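Local coordinates for mandelate racemase/muconate lactonizing protein (Thermobispora bispora, PDB 3VC5) that probably dehydrates D-glucarate to 5-dehydro-4-deoxy-D-glucarate with the help of magnesium, as a member of the enolase superfamily, at residues 38-43 with 169-174; 45-50 with 419-424; 108-113 with 124-129. One frame throughout, in Å; residues are numbered along the deposited sequence.

Interaction 1: 38-43 with 169-174; sequences PPLLNA and FYKWAG. With PO4 (phosphate ion), chain B.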
loop_
_atom_site.group_PDB
_atom_site.type_symbol
_atom_site.label_atom_id
_atom_site.label_comp_id
_atom_site.label_asym_id
_atom_site.label_seq_id
_atom_site.Cartn_x
_atom_site.Cartn_y
_atom_site.Cartn_z
ATOM N N PRO A 38 15.348 -7.111 31.914
ATOM C CA PRO A 38 15.381 -8.304 32.798
ATOM C C PRO A 38 15.786 -9.578 32.048
ATOM O O PRO A 38 15.889 -9.559 30.809
ATOM C CB PRO A 38 13.924 -8.413 33.294
ATOM C CG PRO A 38 13.285 -7.082 33.010
ATOM C CD PRO A 38 13.974 -6.585 31.750
ATOM N N PRO A 39 16.007 -10.691 32.786
ATOM C CA PRO A 39 16.454 -11.966 32.190
ATOM C C PRO A 39 15.253 -12.748 31.618
ATOM O O PRO A 39 14.860 -13.813 32.121
ATOM C CB PRO A 39 17.118 -12.696 33.376
ATOM C CG PRO A 39 16.382 -12.169 34.577
ATOM C CD PRO A 39 16.135 -10.695 34.257
ATOM N N LEU A 40 14.689 -12.192 30.552
ATOM C CA LEU A 40 13.552 -12.768 29.865
ATOM C C LEU A 40 14.021 -13.959 29.008
ATOM O O LEU A 40 14.930 -13.837 28.183
ATOM C CB LEU A 40 12.897 -11.692 28.998
ATOM C CG LEU A 40 12.540 -10.389 29.706
ATOM C CD1 LEU A 40 11.881 -9.375 28.715
ATOM C CD2 LEU A 40 11.662 -10.610 30.921
ATOM N N LEU A 41 13.429 -15.128 29.253
ATOM C CA LEU A 41 13.830 -16.350 28.576
ATOM C C LEU A 41 13.087 -16.501 27.249
ATOM O O LEU A 41 11.940 -16.081 27.102
ATOM C CB LEU A 41 13.527 -17.551 29.489
ATOM C CG LEU A 41 14.322 -17.563 30.800
ATOM C CD1 LEU A 41 13.663 -18.479 31.810
ATOM C CD2 LEU A 41 15.724 -18.077 30.514
ATOM N N ASN A 42 13.733 -17.126 26.272
ATOM C CA ASN A 42 13.068 -17.360 25.004
ATOM C C ASN A 42 13.741 -18.573 24.334
ATOM O O ASN A 42 14.640 -19.198 24.922
ATOM C CB ASN A 42 13.109 -16.084 24.124
ATOM C CG ASN A 42 14.521 -15.673 23.771
ATOM O OD1 ASN A 42 15.447 -16.499 23.812
ATOM N ND2 ASN A 42 14.704 -14.401 23.419
ATOM N N ALA A 43 13.303 -18.930 23.129
ATOM C CA ALA A 43 13.882 -20.077 22.437
ATOM C C ALA A 43 15.395 -19.954 22.198
ATOM O O ALA A 43 16.094 -20.967 22.070
ATOM C CB ALA A 43 13.170 -20.308 21.107
ATOM N N PHE A 169 6.741 -13.431 29.936
ATOM C CA PHE A 169 7.920 -14.246 29.737
ATOM C C PHE A 169 8.183 -15.069 30.968
ATOM O O PHE A 169 8.056 -14.564 32.088
ATOM C CB PHE A 169 9.165 -13.379 29.582
ATOM C CG PHE A 169 9.259 -12.640 28.260
ATOM C CD1 PHE A 169 8.557 -11.461 28.046
ATOM C CD2 PHE A 169 10.083 -13.122 27.245
ATOM C CE1 PHE A 169 8.670 -10.755 26.821
ATOM C CE2 PHE A 169 10.193 -12.435 26.002
ATOM C CZ PHE A 169 9.487 -11.270 25.791
ATOM N N TYR A 170 8.641 -16.296 30.768
ATOM C CA TYR A 170 9.364 -16.969 31.832
ATOM C C TYR A 170 10.644 -16.176 32.079
ATOM O O TYR A 170 11.244 -15.645 31.141
ATOM C CB TYR A 170 9.685 -18.408 31.449
ATOM C CG TYR A 170 8.479 -19.277 31.240
ATOM C CD1 TYR A 170 7.785 -19.818 32.332
ATOM C CD2 TYR A 170 8.060 -19.617 29.961
ATOM C CE1 TYR A 170 6.692 -20.636 32.144
ATOM C CE2 TYR A 170 6.970 -20.453 29.763
ATOM C CZ TYR A 170 6.291 -20.965 30.863
ATOM O OH TYR A 170 5.208 -21.799 30.675
ATOM N N LYS A 171 11.013 -16.004 33.345
ATOM C CA LYS A 171 12.223 -15.257 33.657
ATOM C C LYS A 171 12.833 -15.648 34.983
ATOM O O LYS A 171 12.131 -16.111 35.885
ATOM C CB LYS A 171 11.925 -13.752 33.654
ATOM C CG LYS A 171 10.933 -13.328 34.770
ATOM C CD LYS A 171 10.599 -11.825 34.724
ATOM C CE LYS A 171 11.818 -10.938 35.061
ATOM N NZ LYS A 171 12.334 -11.138 36.486
ATOM N N TRP A 172 14.149 -15.488 35.088
ATOM C CA TRP A 172 14.823 -15.652 36.370
ATOM C C TRP A 172 14.465 -14.457 37.249
ATOM O O TRP A 172 13.921 -13.464 36.747
ATOM C CB TRP A 172 16.331 -15.741 36.181
ATOM C CG TRP A 172 16.749 -16.874 35.306
ATOM C CD1 TRP A 172 16.109 -18.083 35.154
ATOM C CD2 TRP A 172 17.921 -16.932 34.488
ATOM N NE1 TRP A 172 16.811 -18.878 34.263
ATOM C CE2 TRP A 172 17.930 -18.198 33.850
ATOM C CE3 TRP A 172 18.966 -16.039 34.229
ATOM C CZ2 TRP A 172 18.940 -18.583 32.967
ATOM C CZ3 TRP A 172 19.976 -16.431 33.358
ATOM C CH2 TRP A 172 19.950 -17.692 32.734
ATOM N N ALA A 173 14.781 -14.532 38.544
ATOM C CA ALA A 173 14.479 -13.441 39.467
ATOM C C ALA A 173 15.344 -12.221 39.130
ATOM O O ALA A 173 14.955 -11.074 39.395
ATOM C CB ALA A 173 14.736 -13.891 40.883
ATOM N N GLY A 174 16.517 -12.469 38.550
ATOM C CA GLY A 174 17.450 -11.384 38.183
ATOM C C GLY A 174 18.555 -11.982 37.343
ATOM O O GLY A 174 18.612 -13.212 37.181
HETATM P P PO4 B . 12.256 -11.324 21.975
HETATM O O1 PO4 B . 12.791 -12.401 22.838
HETATM O O2 PO4 B . 12.156 -10.110 22.874
HETATM O O3 PO4 B . 13.165 -11.028 20.857
HETATM O O4 PO4 B . 10.968 -11.741 21.477
HETATM O O HOH W 1 9.453 -17.006 28.241
#

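Interaction 2: 45-50 with 419-424; sequences GVHQPW and RTRDDE. With PO4 (phosphate ion), chain B.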
loop_
_atom_site.group_PDB
_atom_site.type_symbol
_atom_site.label_atom_id
_atom_site.label_comp_id
_atom_site.label_asym_id
_atom_site.label_seq_id
_atom_site.Cartn_x
_atom_site.Cartn_y
_atom_site.Cartn_z
ATOM N N GLY A 45 17.629 -18.408 24.196
ATOM C CA GLY A 45 18.418 -18.334 25.424
ATOM C C GLY A 45 17.746 -17.421 26.425
ATOM O O GLY A 45 16.631 -17.691 26.911
ATOM N N VAL A 46 18.398 -16.299 26.693
ATOM C CA VAL A 46 17.866 -15.340 27.673
ATOM C C VAL A 46 18.336 -13.950 27.292
ATOM O O VAL A 46 19.468 -13.796 26.817
ATOM C CB VAL A 46 18.289 -15.742 29.109
ATOM C CG1 VAL A 46 19.810 -15.826 29.218
ATOM C CG2 VAL A 46 17.705 -14.781 30.186
ATOM N N HIS A 47 17.485 -12.935 27.481
ATOM C CA HIS A 47 17.896 -11.558 27.196
ATOM C C HIS A 47 19.074 -11.143 28.076
ATOM O O HIS A 47 19.131 -11.504 29.255
ATOM C CB HIS A 47 16.748 -10.594 27.507
ATOM C CG HIS A 47 15.649 -10.593 26.490
ATOM N ND1 HIS A 47 14.887 -9.475 26.232
ATOM C CD2 HIS A 47 15.173 -11.575 25.681
ATOM C CE1 HIS A 47 13.991 -9.761 25.296
ATOM N NE2 HIS A 47 14.155 -11.027 24.934
ATOM N N GLN A 48 19.998 -10.369 27.494
ATOM C CA GLN A 48 21.153 -9.863 28.217
ATOM C C GLN A 48 20.750 -8.697 29.129
ATOM O O GLN A 48 19.672 -8.133 28.984
ATOM C CB GLN A 48 22.253 -9.443 27.249
ATOM C CG GLN A 48 22.949 -10.631 26.575
ATOM C CD GLN A 48 23.621 -10.236 25.285
ATOM O OE1 GLN A 48 22.952 -9.851 24.315
ATOM N NE2 GLN A 48 24.947 -10.323 25.257
ATOM N N PRO A 49 21.637 -8.317 30.054
ATOM C CA PRO A 49 21.237 -7.275 31.012
ATOM C C PRO A 49 21.065 -5.872 30.400
ATOM O O PRO A 49 20.437 -4.985 31.019
ATOM C CB PRO A 49 22.395 -7.252 32.037
ATOM C CG PRO A 49 23.219 -8.438 31.771
ATOM C CD PRO A 49 22.928 -8.950 30.379
ATOM N N TRP A 50 21.651 -5.669 29.229
ATOM C CA TRP A 50 21.479 -4.426 28.463
ATOM C C TRP A 50 20.875 -4.753 27.109
ATOM O O TRP A 50 21.349 -5.684 26.431
ATOM C CB TRP A 50 22.817 -3.728 28.229
ATOM C CG TRP A 50 23.517 -3.327 29.486
ATOM C CD1 TRP A 50 24.555 -3.993 30.110
ATOM C CD2 TRP A 50 23.232 -2.176 30.304
ATOM N NE1 TRP A 50 24.939 -3.306 31.248
ATOM C CE2 TRP A 50 24.140 -2.198 31.389
ATOM C CE3 TRP A 50 22.306 -1.127 30.218
ATOM C CZ2 TRP A 50 24.137 -1.218 32.386
ATOM C CZ3 TRP A 50 22.302 -0.156 31.200
ATOM C CH2 TRP A 50 23.225 -0.203 32.273
ATOM N N ARG A 419 27.829 -5.155 22.392
ATOM C CA ARG A 419 27.788 -4.449 21.114
ATOM C C ARG A 419 26.843 -5.088 20.107
ATOM O O ARG A 419 26.409 -4.422 19.167
ATOM C CB ARG A 419 29.182 -4.336 20.503
ATOM C CG ARG A 419 30.090 -3.382 21.281
ATOM C CD ARG A 419 29.616 -1.961 21.095
ATOM N NE ARG A 419 30.361 -0.939 21.850
ATOM C CZ ARG A 419 29.976 -0.458 23.033
ATOM N NH1 ARG A 419 28.893 -0.938 23.635
ATOM N NH2 ARG A 419 30.676 0.507 23.618
ATOM N N THR A 420 26.515 -6.361 20.318
ATOM C CA THR A 420 25.574 -7.086 19.435
ATOM C C THR A 420 24.768 -8.052 20.298
ATOM O O THR A 420 25.338 -8.802 21.096
ATOM C CB THR A 420 26.297 -7.892 18.314
ATOM O OG1 THR A 420 26.989 -6.981 17.461
ATOM C CG2 THR A 420 25.308 -8.680 17.483
ATOM N N ARG A 421 23.444 -8.027 20.124
ATOM C CA ARG A 421 22.558 -8.896 20.879
ATOM C C ARG A 421 22.945 -10.351 20.666
ATOM O O ARG A 421 23.103 -10.806 19.511
ATOM C CB ARG A 421 21.101 -8.657 20.461
ATOM C CG ARG A 421 20.154 -9.635 21.127
ATOM C CD ARG A 421 18.711 -9.360 20.777
ATOM N NE ARG A 421 17.843 -10.356 21.386
ATOM C CZ ARG A 421 16.527 -10.460 21.190
ATOM N NH1 ARG A 421 15.897 -9.625 20.379
ATOM N NH2 ARG A 421 15.837 -11.419 21.808
ATOM N N ASP A 422 23.065 -11.102 21.763
ATOM C CA ASP A 422 23.437 -12.508 21.670
ATOM C C ASP A 422 22.807 -13.333 22.811
ATOM O O ASP A 422 23.504 -13.756 23.745
ATOM C CB ASP A 422 24.968 -12.642 21.630
ATOM C CG ASP A 422 25.444 -14.093 21.407
ATOM O OD1 ASP A 422 24.633 -14.973 20.999
ATOM O OD2 ASP A 422 26.651 -14.344 21.645
ATOM N N ASP A 423 21.494 -13.581 22.711
ATOM C CA ASP A 423 20.774 -14.365 23.734
ATOM C C ASP A 423 21.399 -15.742 23.926
ATOM O O ASP A 423 21.437 -16.257 25.037
ATOM C CB ASP A 423 19.307 -14.609 23.353
ATOM C CG ASP A 423 18.515 -13.328 23.126
ATOM O OD1 ASP A 423 19.082 -12.223 23.142
ATOM O OD2 ASP A 423 17.297 -13.431 22.878
ATOM N N GLU A 424 21.841 -16.371 22.828
ATOM C CA GLU A 424 22.357 -17.735 22.924
ATOM C C GLU A 424 23.719 -17.803 23.619
ATOM O O GLU A 424 23.953 -18.677 24.473
ATOM C CB GLU A 424 22.419 -18.378 21.532
ATOM C CG GLU A 424 22.806 -19.844 21.526
ATOM C CD GLU A 424 22.929 -20.367 20.112
ATOM O OE1 GLU A 424 23.598 -19.714 19.281
ATOM O OE2 GLU A 424 22.328 -21.405 19.808
HETATM P P PO4 B . 12.256 -11.324 21.975
HETATM O O1 PO4 B . 12.791 -12.401 22.838
HETATM O O2 PO4 B . 12.156 -10.110 22.874
HETATM O O3 PO4 B . 13.165 -11.028 20.857
HETATM O O4 PO4 B . 10.968 -11.741 21.477
HETATM O O HOH W 2 20.167 -10.313 24.615
HETATM O O HOH W 3 26.904 -9.968 23.014
#

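Interaction 3: 108-113 with 124-129; sequences ANIVTD and VKTVDR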
loop_
_atom_site.group_PDB
_atom_site.type_symbol
_atom_site.label_atom_id
_atom_site.label_comp_id
_atom_site.label_asym_id
_atom_site.label_seq_id
_atom_site.Cartn_x
_atom_site.Cartn_y
_atom_site.Cartn_z
ATOM N N ALA A 108 26.128 -4.060 -1.007
ATOM C CA ALA A 108 26.127 -5.513 -0.976
ATOM C C ALA A 108 26.002 -6.113 0.431
ATOM O O ALA A 108 25.916 -7.349 0.624
ATOM C CB ALA A 108 27.399 -6.006 -1.639
ATOM N N ASN A 109 26.018 -5.249 1.426
ATOM C CA ASN A 109 26.014 -5.713 2.797
ATOM C C ASN A 109 24.660 -6.394 3.076
ATOM O O ASN A 109 23.605 -5.903 2.627
ATOM C CB ASN A 109 26.200 -4.505 3.710
ATOM C CG ASN A 109 27.625 -4.013 3.745
ATOM O OD1 ASN A 109 28.485 -4.631 4.365
ATOM N ND2 ASN A 109 27.881 -2.875 3.096
ATOM N N ILE A 110 24.685 -7.557 3.717
ATOM C CA ILE A 110 23.485 -8.114 4.346
ATOM C C ILE A 110 23.777 -8.276 5.847
ATOM O O ILE A 110 24.708 -8.986 6.236
ATOM C CB ILE A 110 23.083 -9.473 3.774
ATOM C CG1 ILE A 110 22.561 -9.322 2.345
ATOM C CG2 ILE A 110 21.989 -10.113 4.659
ATOM C CD1 ILE A 110 22.311 -10.693 1.609
ATOM N N VAL A 111 22.995 -7.602 6.689
ATOM C CA VAL A 111 23.265 -7.588 8.121
ATOM C C VAL A 111 22.460 -8.724 8.732
ATOM O O VAL A 111 21.226 -8.795 8.559
ATOM C CB VAL A 111 22.860 -6.232 8.761
ATOM C CG1 VAL A 111 22.957 -6.289 10.297
ATOM C CG2 VAL A 111 23.687 -5.078 8.189
ATOM N N THR A 112 23.146 -9.627 9.418
ATOM C CA THR A 112 22.484 -10.761 10.037
ATOM C C THR A 112 22.471 -10.544 11.531
ATOM O O THR A 112 23.240 -9.748 12.060
ATOM C CB THR A 112 23.239 -12.040 9.730
ATOM O OG1 THR A 112 24.608 -11.891 10.166
ATOM C CG2 THR A 112 23.184 -12.309 8.238
ATOM N N ASP A 113 21.583 -11.234 12.223
ATOM C CA ASP A 113 21.586 -11.110 13.663
ATOM C C ASP A 113 21.951 -12.466 14.252
ATOM O O ASP A 113 22.085 -13.438 13.524
ATOM C CB ASP A 113 20.273 -10.493 14.198
ATOM C CG ASP A 113 19.068 -11.376 13.986
ATOM O OD1 ASP A 113 19.178 -12.598 14.255
ATOM O OD2 ASP A 113 18.001 -10.835 13.559
ATOM N N VAL A 124 16.825 -6.902 0.878
ATOM C CA VAL A 124 15.715 -5.965 1.057
ATOM C C VAL A 124 15.474 -5.737 2.540
ATOM O O VAL A 124 15.250 -4.619 2.947
ATOM C CB VAL A 124 14.414 -6.402 0.321
ATOM C CG1 VAL A 124 13.224 -5.553 0.729
ATOM C CG2 VAL A 124 14.654 -6.399 -1.193
ATOM N N LYS A 125 15.482 -6.794 3.356
ATOM C CA LYS A 125 15.216 -6.569 4.764
ATOM C C LYS A 125 16.300 -5.682 5.380
ATOM O O LYS A 125 16.017 -4.870 6.288
ATOM C CB LYS A 125 15.111 -7.924 5.507
ATOM C CG LYS A 125 14.521 -7.845 6.911
ATOM C CD LYS A 125 14.400 -9.252 7.494
ATOM C CE LYS A 125 14.232 -9.301 8.955
ATOM N NZ LYS A 125 14.924 -10.489 9.565
ATOM N N THR A 126 17.548 -5.836 4.932
ATOM C CA THR A 126 18.642 -5.011 5.463
ATOM C C THR A 126 18.405 -3.541 5.110
ATOM O O THR A 126 18.471 -2.640 5.983
ATOM C CB THR A 126 19.995 -5.479 4.908
ATOM O OG1 THR A 126 20.231 -6.807 5.387
ATOM C CG2 THR A 126 21.131 -4.559 5.392
ATOM N N VAL A 127 18.067 -3.300 3.850
ATOM C CA VAL A 127 17.758 -1.921 3.384
ATOM C C VAL A 127 16.556 -1.365 4.158
ATOM O O VAL A 127 16.586 -0.228 4.636
ATOM C CB VAL A 127 17.467 -1.903 1.890
ATOM C CG1 VAL A 127 16.959 -0.496 1.440
ATOM C CG2 VAL A 127 18.723 -2.303 1.123
ATOM N N ASP A 128 15.516 -2.192 4.336
ATOM C CA ASP A 128 14.313 -1.720 4.992
ATOM C C ASP A 128 14.625 -1.399 6.454
ATOM O O ASP A 128 14.074 -0.441 7.022
ATOM C CB ASP A 128 13.235 -2.807 4.962
ATOM C CG ASP A 128 12.517 -2.881 3.614
ATOM O OD1 ASP A 128 12.710 -1.955 2.769
ATOM O OD2 ASP A 128 11.680 -3.791 3.421
ATOM N N ARG A 129 15.446 -2.246 7.098
ATOM C CA ARG A 129 15.840 -1.991 8.491
ATOM C C ARG A 129 16.595 -0.659 8.636
ATOM O O ARG A 129 16.345 0.138 9.576
ATOM C CB ARG A 129 16.679 -3.148 9.077
ATOM C CG ARG A 129 15.872 -4.407 9.350
ATOM C CD ARG A 129 16.765 -5.650 9.498
ATOM N NE ARG A 129 18.042 -5.338 10.117
ATOM C CZ ARG A 129 18.444 -5.759 11.309
ATOM N NH1 ARG A 129 19.656 -5.412 11.746
ATOM N NH2 ARG A 129 17.661 -6.550 12.048
HETATM O O HOH W 4 18.481 -8.611 6.921
HETATM O O HOH W 5 17.489 -8.064 14.668
HETATM O O HOH W 6 17.427 -10.130 10.916
#

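Interaction 1: 38-43 with 169-174
Leu40 lies over one face of the Phe169 ring. Its CD1 is 4.0 Å from the Phe169 ring centroid and 11° off the ring normal, a CH-pi contact. CB of Leu40 covers the same face nearer the rim, 3.6 Å from Phe169 CD2. At the ring edge, in plane, sits Leu41 O. The Leu41 side chain lies against Tyr170 CB and the Trp172 indole. With CG beside the backbone N (chi1 -64°), it crosses Trp172 at about a right angle, and Leu41 CD2 comes 4.0 Å from Trp172 CE2. Pro39 CB packs on the same indole, 3.9 Å from Trp172 CE3.

The backbones form a single beta bridge between Leu40 and Lys171. Leu41 N donates to Tyr170 O at 2.9 Å, and a weak bond joins Trp172 N to Pro39 O. A water links Leu41 O to Tyr170 N. Asn42 ND2 donates to phosphate O1 at 2.8 Å, and that oxygen lies at the edge of the Phe169 ring. Replacing Phe169 with an alanine would probably leave Leu40 CD1 and CB facing a gap beside the phosphate.

The contact sets N-terminal strand 41-42 against the end of barrel strand 161-169, beside the active site. Tyr167 and Trp370 pack on Phe169, which also touches Lys211, the predicted proton acceptor on strand 208-211. Tyr170 turns to helix 217-230, while strand 45-46 meets Leu41 and Trp172 through Val46.

Interaction 2: 45-50 with 419-424
The His47 ring and the Arg421 guanidinium, their planes 61° apart, converge on one phosphate, probably from the crystallisation liquor. Phosphate O1 lies at the edge of the His47 ring, in its plane, and takes a nearly straight bond from His47 NE2 at 2.9 Å. Phosphate O3 lies at the edge of the guanidinium and is gripped by NH1 and NH2 of Arg421, the latter at 2.9 Å. The carboxylate of Asp423 occupies another part of that edge. This is the capping domain of an enolase-superfamily fold, where a short N-terminal hairpin meets a C-terminal segment beside the active site. Lys211, the predicted proton acceptor, holds the same phosphate.

The salt bridge is side-on. Arg421 NE meets Asp423 OD1 at 2.8 Å, and Arg421 NH2 meets the syn lone pair of Asp423 OD2 at 2.7 Å. Arg421 is extended, its CG anti to the backbone N (chi1 174°), which carries the guanidinium out to Asp423 and the anion. Two bonds to Asp423 and two to phosphate O3 leave the guanidinium little freedom to turn. Asn42 also donates to Asp423 OD2, and Asp37 binds His47 ND1, so second-shell carboxylates position both phosphate ligands.

Asp422 is the N-cap of helix 423-430, with OD1 taking the N-H of Gly425. Gly45 passes close to Asp423, where a CB would clash with Asp423 O. Val46 N makes a weak 3.5 Å bond to that same oxygen. One water is shared by Gln48 N, Gln48 OE1 and Asp423 OD1. Gln48 OE1 also accepts from Asp422 N at 2.8 Å, with the donor 45° above the carbonyl plane and off the lone pairs.

Interaction 3: 108-113 with 124-129
Thr126 OG1 has three hydrogen-bond partners. It accepts from Val111 N at 3.2 Å, with an N-H...O angle of 157°. It also accepts from a water whose O lies 2.9 Å from Thr126 OG1. Its own hydrogen goes to Ser122 O, from the residue just before helix 123-146. The water donates to Val111 O as well, so both backbone polar atoms of Val111 are tied to this one hydroxyl. Ser121 gives Val111 O a further partner.

Chi1 of -64° puts OG1 of Thr126 beside the backbone N, facing Val111 N. It puts Thr126 CG2 anti to that backbone N, 3.8 Å from Val111 CG2. The two side chains cross at about a right angle. The other methyl, Val111 CG1, lies 3.7 Å from Arg129 NH1. Val111 is thus wedged between side chains a turn apart, and helix 74-85 packs on it too.

Asp113 OD2 is 4.6 Å from Arg129 NH2 and well out of the guanidinium plane, so no direct salt bridge forms. A water in that plane accepts from Arg129 NH2 at 3.0 Å and donates to Asp113 OD2. A second water joins Asp113 OD2 to Lys125 NZ, which also donates to Thr118 O and Ser120 O. Asp113 OD1 takes the N-H groups of His115 and Gly116. The loop 108-113 joins helix 95-106 to helix 123-146 in the N-terminal domain. It is pinned to the second helix by one direct hydrogen bond and by Val111 packed against Thr126 and Arg129. The charges of Asp113, Arg129 and Lys125 are linked by water bridges, and distance probably weakens their attraction.

In the fold
Interactions 1 and 2 are one neighbourhood, their centres 11 Å apart. Their segments alternate along the chain, and strands 41-42 and 45-46 pair antiparallel. Leu40 O and His47 N lie 2.8 Å apart, a probable hydrogen bond. Both contacts reach the phosphate, which Lys211 and His367 also bind. Phe169 of interaction 1 is about 7 Å, side chain to side chain, from the magnesium ligand Asp239; no magnesium is bound in this chain. Interaction 3 stands apart. Its nearest atoms are about 6 Å from interaction 2 and about 10 Å from interaction 1. The side chain of Arg129 is still about 9 Å from that of His338, the other predicted proton acceptor.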